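Side-chain contacts in takeout-like protein 1 (Epiphyas postvittana, PDB 3E8T), which probably carries hydrophobic ligands in insects, and holds a ubiquinone-8 molecule stretched out in an internal pocket: residues P25-G30 with H34-M39; D43-A48 with A198-K203; F56-G61 with G112-K117. One frame throughout, in Å; residues are numbered along the deposited sequence. Where two conformers were deposited one is given.

Contact 1 comes first along the chain. It closes a short turn of three residues between the end of helix 13-28 and the loop that leads to strand 42-51. Contact 2 opens next, on that strand, and closes a long loop by joining it to helix 182-211. Contact 3 lies within that loop and ties strand 54-77 to strand 113-133. Nothing crosses: contact 1 precedes the others, and contact 3 is enclosed by contact 2. Strands 42-51 and 54-77 are sheet neighbours, so contacts 2 and 3 meet through backbone bonds. Contacts 1 and 2 touch where Glu37 and Met39 reach helix 182-211. Ubiquinone-8 runs past all three.

Contact 1: residues P25-G30 with H34-M39; sequences PTFVAG and HGVEVM
Met39 folds back against Phe27 and Val28 and forms a Met-aromatic contact at the end of helix 13-28. This is the turn by which the chain leaves the helix and heads for strand 42-51 of the takeout fold. From CB outward the methionine packs as follows. Its CB lies 3.9 Å from Val28 CB, and these two side chains run across each other at about a right angle. CG sits beside the backbone N, anti to the carbonyl carbon (chi1 -72°). That start carries the chain on toward the phenylalanine. SD lies 4.8 Å from the centre of the Phe27 ring, in an oblique position, 52° off the ring normal. The chain then bends at chi3 (-83°). The bend turns the methyl in against the ring, and CE comes within 3.3 Å of Phe27 CE2, a tight fit. The same methyl also rests near the backbone oxygen of Phe27.

Val36 adds a second apolar partner for the ring. Its CG1 branch lies 3.9 Å from Phe27 CE1, also obliquely. The ring thus has two apolar groups from the loop against it, the Met39 methyl and a Val36 branch. Phe208 of helix 182-211 meets it edge-to-face, and bound ubiquinone-8 touches it as well. Phe27 thus joins the packing of the turn to that around the ligand.

Outside this cluster the contact is more exposed. Gly30 leaves the helical conformation with a positive phi, and its CA passes 3.6 Å from Val36 O. Val38 places CG2 3.5 Å from Ala29 O. One backbone hydrogen bond pins the turn: Met39 N donates to Val28 O at 2.8 Å, in the carbonyl plane.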
loop_
_atom_site.group_PDB
_atom_site.type_symbol
_atom_site.label_atom_id
_atom_site.label_comp_id
_atom_site.label_asym_id
_atom_site.label_seq_id
_atom_site.Cartn_x
_atom_site.Cartn_y
_atom_site.Cartn_z
ATOM N N PRO A 25 0.923 -11.530 8.408
ATOM C CA PRO A 25 -0.458 -11.390 8.935
ATOM C C PRO A 25 -0.537 -10.922 10.374
ATOM O O PRO A 25 -1.419 -10.123 10.737
ATOM C CB PRO A 25 -1.049 -12.783 8.761
ATOM C CG PRO A 25 -0.191 -13.480 7.786
ATOM C CD PRO A 25 1.172 -12.893 7.894
ATOM N N THR A 26 0.393 -11.357 11.196
ATOM C CA THR A 26 0.391 -10.969 12.580
ATOM C C THR A 26 0.792 -9.492 12.705
ATOM O O THR A 26 0.196 -8.727 13.471
ATOM C CB THR A 26 1.323 -11.897 13.377
ATOM O OG1 THR A 26 0.844 -13.242 13.236
ATOM C CG2 THR A 26 1.371 -11.462 14.815
ATOM N N PHE A 27 1.744 -9.054 11.899
ATOM C CA PHE A 27 2.161 -7.670 11.929
ATOM C C PHE A 27 1.035 -6.712 11.492
ATOM O O PHE A 27 0.745 -5.718 12.156
ATOM C CB PHE A 27 3.399 -7.490 11.050
ATOM C CG PHE A 27 3.912 -6.089 11.028
ATOM C CD1 PHE A 27 4.562 -5.544 12.143
ATOM C CD2 PHE A 27 3.718 -5.281 9.901
ATOM C CE1 PHE A 27 5.024 -4.244 12.113
ATOM C CE2 PHE A 27 4.186 -3.965 9.876
ATOM C CZ PHE A 27 4.842 -3.464 10.981
ATOM N N VAL A 28 0.383 -7.050 10.392
ATOM C CA VAL A 28 -0.616 -6.153 9.875
ATOM C C VAL A 28 -1.906 -6.156 10.699
ATOM O O VAL A 28 -2.686 -5.224 10.603
ATOM C CB VAL A 28 -0.938 -6.359 8.391
ATOM C CG1 VAL A 28 0.312 -6.208 7.525
ATOM C CG2 VAL A 28 -1.668 -7.596 8.165
ATOM N N ALA A 29 -2.084 -7.117 11.580
ATOM C CA ALA A 29 -3.181 -7.082 12.531
ATOM C C ALA A 29 -2.997 -5.983 13.569
ATOM O O ALA A 29 -3.959 -5.581 14.216
ATOM C CB ALA A 29 -3.317 -8.386 13.186
ATOM N N GLY A 30 -1.780 -5.487 13.708
ATOM C CA GLY A 30 -1.504 -4.380 14.609
ATOM C C GLY A 30 -0.970 -4.854 15.950
ATOM O O GLY A 30 -1.244 -5.997 16.333
ATOM N N HIS A 34 2.527 -1.574 21.371
ATOM C CA HIS A 34 3.820 -1.197 20.816
ATOM C C HIS A 34 3.727 -0.019 19.886
ATOM O O HIS A 34 4.730 0.353 19.273
ATOM C CB HIS A 34 4.409 -2.377 20.047
ATOM C CG HIS A 34 4.822 -3.494 20.941
ATOM N ND1 HIS A 34 6.075 -3.541 21.503
ATOM C CD2 HIS A 34 4.122 -4.509 21.479
ATOM C CE1 HIS A 34 6.151 -4.587 22.306
ATOM N NE2 HIS A 34 4.978 -5.188 22.320
ATOM N N GLY A 35 2.537 0.554 19.743
ATOM C CA GLY A 35 2.364 1.711 18.873
ATOM C C GLY A 35 2.279 1.379 17.389
ATOM O O GLY A 35 2.524 2.262 16.575
ATOM N N VAL A 36 1.967 0.128 17.049
ATOM C CA VAL A 36 1.839 -0.317 15.650
ATOM C C VAL A 36 0.365 -0.418 15.329
ATOM O O VAL A 36 -0.350 -1.258 15.883
ATOM C CB VAL A 36 2.578 -1.648 15.388
ATOM C CG1 VAL A 36 2.334 -2.101 13.962
ATOM C CG2 VAL A 36 4.068 -1.502 15.678
ATOM N N GLU A 37 -0.051 0.424 14.396
ATOM C CA GLU A 37 -1.429 0.547 14.018
ATOM C C GLU A 37 -1.900 -0.654 13.184
ATOM O O GLU A 37 -1.090 -1.362 12.601
ATOM C CB GLU A 37 -1.573 1.837 13.207
ATOM C CG GLU A 37 -1.099 3.087 13.974
ATOM C CD GLU A 37 -1.036 4.367 13.130
ATOM O OE1 GLU A 37 -0.213 4.472 12.185
ATOM O OE2 GLU A 37 -1.831 5.293 13.405
ATOM N N VAL A 38 -3.199 -0.916 13.157
ATOM C CA VAL A 38 -3.752 -1.955 12.310
ATOM C C VAL A 38 -3.538 -1.576 10.835
ATOM O O VAL A 38 -3.778 -0.451 10.421
ATOM C CB VAL A 38 -5.246 -2.138 12.561
ATOM C CG1 VAL A 38 -5.860 -3.198 11.643
ATOM C CG2 VAL A 38 -5.529 -2.405 14.038
ATOM N N MET A 39 -3.047 -2.514 10.039
ATOM C CA MET A 39 -2.786 -2.276 8.611
ATOM C C MET A 39 -3.643 -3.105 7.696
ATOM O O MET A 39 -3.497 -3.027 6.484
ATOM C CB MET A 39 -1.299 -2.446 8.300
ATOM C CG MET A 39 -0.477 -1.295 8.875
ATOM S SD MET A 39 1.259 -1.605 9.050
ATOM C CE MET A 39 1.293 -2.475 10.641
#

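Contact 2: residues D43-A48 with A198-K203; sequences DLDDFA and AKKIFK. With UQ8 (Ubiquinone-8), chain B.
Lys200 reaches out from helix 182-211 and lays its extended chain toward the backbone of Asp43. Its CG stands anti to the backbone N (chi1 -174°), and the chain stays extended beyond it. The ammonium group is therefore delivered well clear of the helix, to the backbone at Asp43 on strand 42-51. There NZ donates a hydrogen bond of 2.7 Å to Asp43 O. The donor is tilted 32° from the carbonyl plane. CD and CE of the lysine also lie close to this oxygen, so the last part of the chain runs past the carbonyl.

The neighbouring carboxylates are turned differently. Asp45 points its CB toward the helix, but its OD1 stops 4.2 Å from Lys200 NZ, too far for a salt bridge. A water fills the step: it donates to Asp45 OD1 at 2.7 Å and accepts from Lys200 NZ at 3.0 Å. Asp43 has its carboxylate directed away from the helix, and there OD1 makes a salt bridge with Lys62. The lysine thus grips the main chain of Asp43 and reaches Asp45 through the water. The nearby Asp45 probably favours its positive charge.

One residue on, Ile201 turns to the other task of the helix. Its CD1 lies 3.5 Å from C18 of the ubiquinone-8 tail, and CG2 rests near C17 and C18. So the polar surface contact and the apolar lining come from adjacent residues. This is the arrangement of the takeout and juvenile hormone binding protein fold, in which a curved antiparallel sheet wraps a long helix and a lipid pocket lies between them.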
loop_
_atom_site.group_PDB
_atom_site.type_symbol
_atom_site.label_atom_id
_atom_site.label_comp_id
_atom_site.label_asym_id
_atom_site.label_seq_id
_atom_site.Cartn_x
_atom_site.Cartn_y
_atom_site.Cartn_z
ATOM N N ASP A 43 -6.569 2.260 7.933
ATOM C CA ASP A 43 -7.216 3.546 7.802
ATOM C C ASP A 43 -6.263 4.511 7.107
ATOM O O ASP A 43 -5.128 4.673 7.502
ATOM C CB ASP A 43 -7.642 4.048 9.200
ATOM C CG ASP A 43 -8.957 3.442 9.664
ATOM O OD1 ASP A 43 -9.982 3.768 9.056
ATOM O OD2 ASP A 43 -8.989 2.634 10.638
ATOM N N LEU A 44 -6.729 5.108 6.032
ATOM C CA LEU A 44 -5.956 6.099 5.303
ATOM C C LEU A 44 -6.303 7.484 5.808
ATOM O O LEU A 44 -7.481 7.794 5.999
ATOM C CB LEU A 44 -6.281 6.021 3.797
ATOM C CG LEU A 44 -6.074 4.633 3.200
ATOM C CD1 LEU A 44 -6.564 4.569 1.756
ATOM C CD2 LEU A 44 -4.592 4.193 3.297
ATOM N N ASP A 45 -5.322 8.344 5.968
ATOM C CA ASP A 45 -5.621 9.717 6.288
ATOM C C ASP A 45 -6.350 10.338 5.092
ATOM O O ASP A 45 -6.152 9.950 3.956
ATOM C CB ASP A 45 -4.338 10.492 6.618
ATOM C CG ASP A 45 -3.709 10.079 7.934
ATOM O OD1 ASP A 45 -4.295 9.289 8.667
ATOM O OD2 ASP A 45 -2.584 10.567 8.172
ATOM N N ASP A 46 -7.174 11.328 5.352
ATOM C CA ASP A 46 -7.892 12.035 4.309
ATOM C C ASP A 46 -6.921 12.584 3.310
ATOM O O ASP A 46 -5.853 13.094 3.691
ATOM C CB ASP A 46 -8.819 13.084 4.953
ATOM C CG ASP A 46 -9.967 12.406 5.850
ATOM O OD1 ASP A 46 -10.083 11.156 5.895
ATOM O OD2 ASP A 46 -10.793 13.135 6.474
ATOM N N PHE A 47 -7.225 12.444 2.023
ATOM C CA PHE A 47 -6.316 12.961 1.019
ATOM C C PHE A 47 -7.069 13.448 -0.198
ATOM O O PHE A 47 -8.233 13.139 -0.376
ATOM C CB PHE A 47 -5.179 11.999 0.648
ATOM C CG PHE A 47 -5.612 10.769 -0.108
ATOM C CD1 PHE A 47 -5.546 10.714 -1.477
ATOM C CD2 PHE A 47 -6.073 9.659 0.527
ATOM C CE1 PHE A 47 -5.982 9.601 -2.168
ATOM C CE2 PHE A 47 -6.477 8.560 -0.150
ATOM C CZ PHE A 47 -6.435 8.514 -1.508
ATOM N N ALA A 48 -6.347 14.200 -1.007
ATOM C CA ALA A 48 -6.890 14.728 -2.234
ATOM C C ALA A 48 -5.817 14.773 -3.294
ATOM O O ALA A 48 -4.608 14.812 -2.980
ATOM C CB ALA A 48 -7.410 16.123 -1.995
ATOM N N ALA A 198 1.312 3.647 1.621
ATOM C CA ALA A 198 2.711 3.328 1.856
ATOM C C ALA A 198 3.339 4.182 2.948
ATOM O O ALA A 198 4.150 3.711 3.730
ATOM C CB ALA A 198 3.512 3.470 0.550
ATOM N N LYS A 199 2.977 5.456 3.016
ATOM C CA LYS A 199 3.615 6.304 4.014
ATOM C C LYS A 199 3.277 5.824 5.425
ATOM O O LYS A 199 4.143 5.817 6.317
ATOM C CB LYS A 199 3.228 7.772 3.817
ATOM C CG LYS A 199 1.807 8.145 4.134
ATOM C CD LYS A 199 1.542 9.514 3.493
ATOM C CE LYS A 199 0.402 10.262 4.083
ATOM N NZ LYS A 199 0.221 11.550 3.338
ATOM N N LYS A 200 2.044 5.349 5.623
ATOM C CA LYS A 200 1.602 4.836 6.917
ATOM C C LYS A 200 2.256 3.502 7.240
ATOM O O LYS A 200 2.701 3.271 8.369
ATOM C CB LYS A 200 0.077 4.676 6.927
ATOM C CG LYS A 200 -0.536 4.294 8.257
ATOM C CD LYS A 200 -1.942 4.842 8.354
ATOM C CE LYS A 200 -2.605 4.464 9.654
ATOM N NZ LYS A 200 -3.880 5.236 9.855
ATOM N N ILE A 201 2.260 2.597 6.275
ATOM C CA ILE A 201 2.889 1.308 6.473
ATOM C C ILE A 201 4.383 1.459 6.765
ATOM O O ILE A 201 4.911 0.824 7.693
ATOM C CB ILE A 201 2.641 0.385 5.272
ATOM C CG1 ILE A 201 1.134 0.118 5.122
ATOM C CG2 ILE A 201 3.402 -0.926 5.390
ATOM C CD1 ILE A 201 0.694 -0.381 3.807
ATOM N N PHE A 202 5.083 2.285 6.002
ATOM C CA PHE A 202 6.497 2.485 6.249
ATOM C C PHE A 202 6.767 3.016 7.641
ATOM O O PHE A 202 7.683 2.575 8.339
ATOM C CB PHE A 202 7.075 3.456 5.203
ATOM C CG PHE A 202 8.530 3.733 5.366
ATOM C CD1 PHE A 202 9.473 2.828 4.937
ATOM C CD2 PHE A 202 8.945 4.897 5.972
ATOM C CE1 PHE A 202 10.817 3.116 5.091
ATOM C CE2 PHE A 202 10.279 5.164 6.131
ATOM C CZ PHE A 202 11.196 4.273 5.675
ATOM N N LYS A 203 6.003 4.017 8.066
ATOM C CA LYS A 203 6.213 4.577 9.383
ATOM C C LYS A 203 6.060 3.490 10.460
ATOM O O LYS A 203 6.815 3.448 11.426
ATOM C CB LYS A 203 5.249 5.727 9.610
ATOM C CG LYS A 203 5.375 6.427 10.922
ATOM C CD LYS A 203 4.294 7.432 11.035
ATOM C CE LYS A 203 2.984 6.759 11.360
ATOM N NZ LYS A 203 1.841 7.437 10.693
HETATM C C45 UQ8 B . -13.150 8.707 -8.910
HETATM C C44 UQ8 B . -12.334 8.459 -10.181
HETATM C C46 UQ8 B . -13.225 8.659 -11.378
HETATM C C43 UQ8 B . -11.697 7.082 -10.221
HETATM C C42 UQ8 B . -11.031 6.732 -8.882
HETATM C C41 UQ8 B . -9.788 7.592 -8.698
HETATM C C39 UQ8 B . -8.643 6.750 -8.176
HETATM C C40 UQ8 B . -7.918 7.105 -6.879
HETATM C C38 UQ8 B . -8.196 5.688 -8.915
HETATM C C37 UQ8 B . -7.162 4.843 -8.537
HETATM C C36 UQ8 B . -7.238 3.653 -9.493
HETATM C C34 UQ8 B . -6.291 2.528 -9.120
HETATM C C35 UQ8 B . -6.462 1.349 -9.832
HETATM C C33 UQ8 B . -5.378 2.667 -8.078
HETATM C C32 UQ8 B . -4.423 1.758 -7.634
HETATM C C31 UQ8 B . -4.134 2.057 -6.139
HETATM C C29 UQ8 B . -2.984 1.239 -5.569
HETATM C C30 UQ8 B . -1.666 1.059 -6.387
HETATM C C28 UQ8 B . -3.111 0.648 -4.317
HETATM C C27 UQ8 B . -2.140 -0.122 -3.690
HETATM C C26 UQ8 B . -2.219 -0.003 -2.161
HETATM C C24 UQ8 B . -1.309 -1.035 -1.487
HETATM C C25 UQ8 B . -1.643 -2.535 -1.555
HETATM C C23 UQ8 B . -0.179 -0.611 -0.822
HETATM C C22 UQ8 B . 0.753 -1.405 -0.148
HETATM C C21 UQ8 B . 1.948 -0.571 0.315
HETATM C C19 UQ8 B . 3.175 -1.375 0.747
HETATM C C20 UQ8 B . 4.386 -0.487 1.029
HETATM C C18 UQ8 B . 2.886 -2.363 1.885
HETATM C C17 UQ8 B . 4.166 -3.073 2.351
HETATM C C16 UQ8 B . 3.883 -4.375 3.119
HETATM C C14 UQ8 B . 5.150 -4.797 3.856
HETATM C C15 UQ8 B . 6.512 -4.621 3.158
HETATM C C13 UQ8 B . 5.101 -5.305 5.152
HETATM C C12 UQ8 B . 6.240 -5.680 5.860
HETATM C C11 UQ8 B . 5.981 -6.783 6.907
HETATM C C9 UQ8 B . 7.262 -7.582 7.212
HETATM C C10 UQ8 B . 8.535 -6.841 6.771
HETATM C C8 UQ8 B . 7.297 -7.903 8.704
HETATM C C7 UQ8 B . 8.384 -7.130 9.456
HETATM C C6 UQ8 B . 9.782 -7.789 9.361
HETATM C C1 UQ8 B . 10.901 -6.986 9.111
HETATM C C1M UQ8 B . 10.710 -5.614 8.952
HETATM C C2 UQ8 B . 12.189 -7.527 9.012
HETATM O O2 UQ8 B . 13.176 -6.818 8.796
HETATM C C3 UQ8 B . 12.379 -8.891 9.171
HETATM O O3 UQ8 B . 13.634 -9.416 9.075
HETATM C C3M UQ8 B . 14.298 -9.330 10.335
HETATM C C4 UQ8 B . 11.288 -9.716 9.412
HETATM O O4 UQ8 B . 11.495 -11.058 9.566
HETATM C C4M UQ8 B . 12.223 -11.589 8.448
HETATM C C5 UQ8 B . 10.000 -9.170 9.505
HETATM O O5 UQ8 B . 9.051 -9.926 9.731
HETATM O O HOH W 1 -3.021 8.023 10.659
#

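Contact 3: residues F56-G61 with G112-K117; sequences FTLKEG and GQMKLK. With UQ8 (Ubiquinone-8), chain B.
Met114 brings its sulfur to the edge of the Phe56 ring, a Met-aromatic contact inside the curved sheet that wraps the ubiquinone pocket. SD lies 3.9 Å from Phe56 CZ and 78° off the ring normal, so it sits near the ring plane. The methionine runs out extended through its first two torsions and then bends at chi3 (84°). The bend sends CE to Leu58, where it packs 3.8 Å from CD1 and slightly farther from CD2. Met114 crosses each partner at about a right angle.

Ubiquinone-8 adds to this first shell. Its terminal methyl C45 comes within 3.4 Å of Phe56 CE1. Chain atom C41 stands 3.9 Å above the ring plane, offset toward the rim. Phe56 has its CG trans to the backbone N (chi1 -177°), which swings the ring inward to reach the tail. With an alanine here, Met114 SD would probably lose its aromatic neighbour and a gap would open beside the end of the isoprenoid tail.

The next shell sets these groups in place. Strands 54-77 and 113-133 are not paired with each other. Both pair with strand 82-100, and the side chains meet over the inner, ligand-facing side of the curved sheet. Phe56 packs on Tyr97 and meets the Phe49 ring. Met114 packs on Val93 and Leu160. Leu58 also leans on Phe47, to which its backbone is hydrogen-bonded. Farther along strand 113-133, Leu116 touches the same ligand: its CD2 lies 3.8 Å from C34 of ubiquinone-8.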
loop_
_atom_site.group_PDB
_atom_site.type_symbol
_atom_site.label_atom_id
_atom_site.label_comp_id
_atom_site.label_asym_id
_atom_site.label_seq_id
_atom_site.Cartn_x
_atom_site.Cartn_y
_atom_site.Cartn_z
ATOM N N PHE A 56 -9.981 14.859 -7.099
ATOM C CA PHE A 56 -10.485 13.743 -6.318
ATOM C C PHE A 56 -10.155 13.919 -4.856
ATOM O O PHE A 56 -9.067 14.376 -4.525
ATOM C CB PHE A 56 -9.798 12.469 -6.816
ATOM C CG PHE A 56 -10.260 11.203 -6.157
ATOM C CD1 PHE A 56 -11.423 10.569 -6.564
ATOM C CD2 PHE A 56 -9.485 10.639 -5.120
ATOM C CE1 PHE A 56 -11.828 9.336 -5.885
ATOM C CE2 PHE A 56 -9.876 9.453 -4.504
ATOM C CZ PHE A 56 -11.027 8.850 -4.903
ATOM N N THR A 57 -11.097 13.554 -3.986
ATOM C CA THR A 57 -10.840 13.487 -2.570
ATOM C C THR A 57 -11.320 12.138 -2.042
ATOM O O THR A 57 -12.298 11.565 -2.555
ATOM C CB THR A 57 -11.515 14.606 -1.788
ATOM O OG1 THR A 57 -12.920 14.421 -1.773
ATOM C CG2 THR A 57 -11.176 15.970 -2.336
ATOM N N LEU A 58 -10.641 11.637 -1.005
ATOM C CA LEU A 58 -11.101 10.454 -0.304
ATOM C C LEU A 58 -10.964 10.669 1.185
ATOM O O LEU A 58 -9.855 10.967 1.674
ATOM C CB LEU A 58 -10.346 9.210 -0.714
ATOM C CG LEU A 58 -10.913 7.887 -0.221
ATOM C CD1 LEU A 58 -12.209 7.548 -0.947
ATOM C CD2 LEU A 58 -9.892 6.756 -0.376
ATOM N N LYS A 59 -12.093 10.526 1.871
ATOM C CA LYS A 59 -12.126 10.656 3.325
ATOM C C LYS A 59 -12.591 9.312 3.888
ATOM O O LYS A 59 -13.301 8.562 3.226
ATOM C CB LYS A 59 -13.089 11.782 3.751
ATOM C CG LYS A 59 -12.642 13.127 3.287
ATOM C CD LYS A 59 -13.543 14.212 3.838
ATOM C CE LYS A 59 -13.468 15.468 3.081
ATOM N NZ LYS A 59 -14.649 16.313 3.424
ATOM N N GLU A 60 -12.205 9.024 5.121
ATOM C CA GLU A 60 -12.581 7.737 5.708
ATOM C C GLU A 60 -12.022 6.581 4.875
ATOM O O GLU A 60 -12.655 5.536 4.800
ATOM C CB GLU A 60 -14.110 7.551 5.887
ATOM C CG GLU A 60 -14.849 8.483 6.848
ATOM C CD GLU A 60 -16.249 7.949 7.149
ATOM O OE1 GLU A 60 -17.108 8.120 6.272
ATOM O OE2 GLU A 60 -16.466 7.308 8.216
ATOM N N GLY A 61 -10.876 6.790 4.247
ATOM C CA GLY A 61 -10.387 5.769 3.349
ATOM C C GLY A 61 -9.929 4.526 4.088
ATOM O O GLY A 61 -9.403 4.605 5.195
ATOM N N GLY A 112 -19.911 10.612 -2.945
ATOM C CA GLY A 112 -20.523 9.399 -2.490
ATOM C C GLY A 112 -19.546 8.415 -1.917
ATOM O O GLY A 112 -18.525 8.821 -1.377
ATOM N N GLN A 113 -19.871 7.141 -2.039
ATOM C CA GLN A 113 -19.008 6.108 -1.540
ATOM C C GLN A 113 -18.325 5.393 -2.680
ATOM O O GLN A 113 -18.881 5.214 -3.762
ATOM C CB GLN A 113 -19.798 5.098 -0.707
ATOM C CG GLN A 113 -20.391 5.692 0.548
ATOM C CD GLN A 113 -19.406 6.296 1.496
ATOM O OE1 GLN A 113 -18.450 5.638 1.909
ATOM N NE2 GLN A 113 -19.637 7.550 1.874
ATOM N N MET A 114 -17.089 4.959 -2.425
ATOM C CA MET A 114 -16.284 4.222 -3.385
ATOM C C MET A 114 -15.983 2.814 -2.894
ATOM O O MET A 114 -15.712 2.634 -1.701
ATOM C CB MET A 114 -14.927 4.953 -3.569
ATOM C CG MET A 114 -13.991 4.226 -4.529
ATOM S SD MET A 114 -12.520 5.212 -4.851
ATOM C CE MET A 114 -11.514 4.764 -3.433
ATOM N N LYS A 115 -15.959 1.873 -3.828
ATOM C CA LYS A 115 -15.366 0.561 -3.607
ATOM C C LYS A 115 -14.552 0.243 -4.862
ATOM O O LYS A 115 -15.108 0.040 -5.934
ATOM C CB LYS A 115 -16.421 -0.517 -3.413
ATOM C CG LYS A 115 -15.849 -1.916 -3.203
ATOM C CD LYS A 115 -16.912 -2.963 -2.901
ATOM C CE LYS A 115 -16.297 -4.359 -2.994
ATOM N NZ LYS A 115 -17.307 -5.435 -2.774
ATOM N N LEU A 116 -13.233 0.266 -4.721
ATOM C CA LEU A 116 -12.332 -0.005 -5.793
ATOM C C LEU A 116 -11.743 -1.400 -5.522
ATOM O O LEU A 116 -11.099 -1.583 -4.482
ATOM C CB LEU A 116 -11.247 1.102 -5.807
ATOM C CG LEU A 116 -10.028 0.902 -6.702
ATOM C CD1 LEU A 116 -10.551 0.812 -8.155
ATOM C CD2 LEU A 116 -9.058 2.032 -6.529
ATOM N N LYS A 117 -11.915 -2.315 -6.448
ATOM C CA LYS A 117 -11.380 -3.661 -6.287
ATOM C C LYS A 117 -10.203 -3.825 -7.226
ATOM O O LYS A 117 -10.308 -3.488 -8.394
ATOM C CB LYS A 117 -12.430 -4.708 -6.640
ATOM C CG LYS A 117 -13.713 -4.640 -5.835
ATOM C CD LYS A 117 -14.733 -5.663 -6.293
ATOM C CE LYS A 117 -14.268 -7.095 -6.067
ATOM N NZ LYS A 117 -15.330 -8.163 -6.393
HETATM C C45 UQ8 B . -13.150 8.707 -8.910
HETATM C C44 UQ8 B . -12.334 8.459 -10.181
HETATM C C46 UQ8 B . -13.225 8.659 -11.378
HETATM C C43 UQ8 B . -11.697 7.082 -10.221
HETATM C C42 UQ8 B . -11.031 6.732 -8.882
HETATM C C41 UQ8 B . -9.788 7.592 -8.698
HETATM C C39 UQ8 B . -8.643 6.750 -8.176
HETATM C C40 UQ8 B . -7.918 7.105 -6.879
HETATM C C38 UQ8 B . -8.196 5.688 -8.915
HETATM C C37 UQ8 B . -7.162 4.843 -8.537
HETATM C C36 UQ8 B . -7.238 3.653 -9.493
HETATM C C34 UQ8 B . -6.291 2.528 -9.120
HETATM C C35 UQ8 B . -6.462 1.349 -9.832
HETATM C C33 UQ8 B . -5.378 2.667 -8.078
HETATM C C32 UQ8 B . -4.423 1.758 -7.634
HETATM C C31 UQ8 B . -4.134 2.057 -6.139
HETATM C C29 UQ8 B . -2.984 1.239 -5.569
HETATM C C30 UQ8 B . -1.666 1.059 -6.387
HETATM C C28 UQ8 B . -3.111 0.648 -4.317
HETATM C C27 UQ8 B . -2.140 -0.122 -3.690
HETATM C C26 UQ8 B . -2.219 -0.003 -2.161
HETATM C C24 UQ8 B . -1.309 -1.035 -1.487
HETATM C C25 UQ8 B . -1.643 -2.535 -1.555
HETATM C C23 UQ8 B . -0.179 -0.611 -0.822
HETATM C C22 UQ8 B . 0.753 -1.405 -0.148
HETATM C C21 UQ8 B . 1.948 -0.571 0.315
HETATM C C19 UQ8 B . 3.175 -1.375 0.747
HETATM C C20 UQ8 B . 4.386 -0.487 1.029
HETATM C C18 UQ8 B . 2.886 -2.363 1.885
HETATM C C17 UQ8 B . 4.166 -3.073 2.351
HETATM C C16 UQ8 B . 3.883 -4.375 3.119
HETATM C C14 UQ8 B . 5.150 -4.797 3.856
HETATM C C15 UQ8 B . 6.512 -4.621 3.158
HETATM C C13 UQ8 B . 5.101 -5.305 5.152
HETATM C C12 UQ8 B . 6.240 -5.680 5.860
HETATM C C11 UQ8 B . 5.981 -6.783 6.907
HETATM C C9 UQ8 B . 7.262 -7.582 7.212
HETATM C C10 UQ8 B . 8.535 -6.841 6.771
HETATM C C8 UQ8 B . 7.297 -7.903 8.704
HETATM C C7 UQ8 B . 8.384 -7.130 9.456
HETATM C C6 UQ8 B . 9.782 -7.789 9.361
HETATM C C1 UQ8 B . 10.901 -6.986 9.111
HETATM C C1M UQ8 B . 10.710 -5.614 8.952
HETATM C C2 UQ8 B . 12.189 -7.527 9.012
HETATM O O2 UQ8 B . 13.176 -6.818 8.796
HETATM C C3 UQ8 B . 12.379 -8.891 9.171
HETATM O O3 UQ8 B . 13.634 -9.416 9.075
HETATM C C3M UQ8 B . 14.298 -9.330 10.335
HETATM C C4 UQ8 B . 11.288 -9.716 9.412
HETATM O O4 UQ8 B . 11.495 -11.058 9.566
HETATM C C4M UQ8 B . 12.223 -11.589 8.448
HETATM C C5 UQ8 B . 10.000 -9.170 9.505
HETATM O O5 UQ8 B . 9.051 -9.926 9.731
#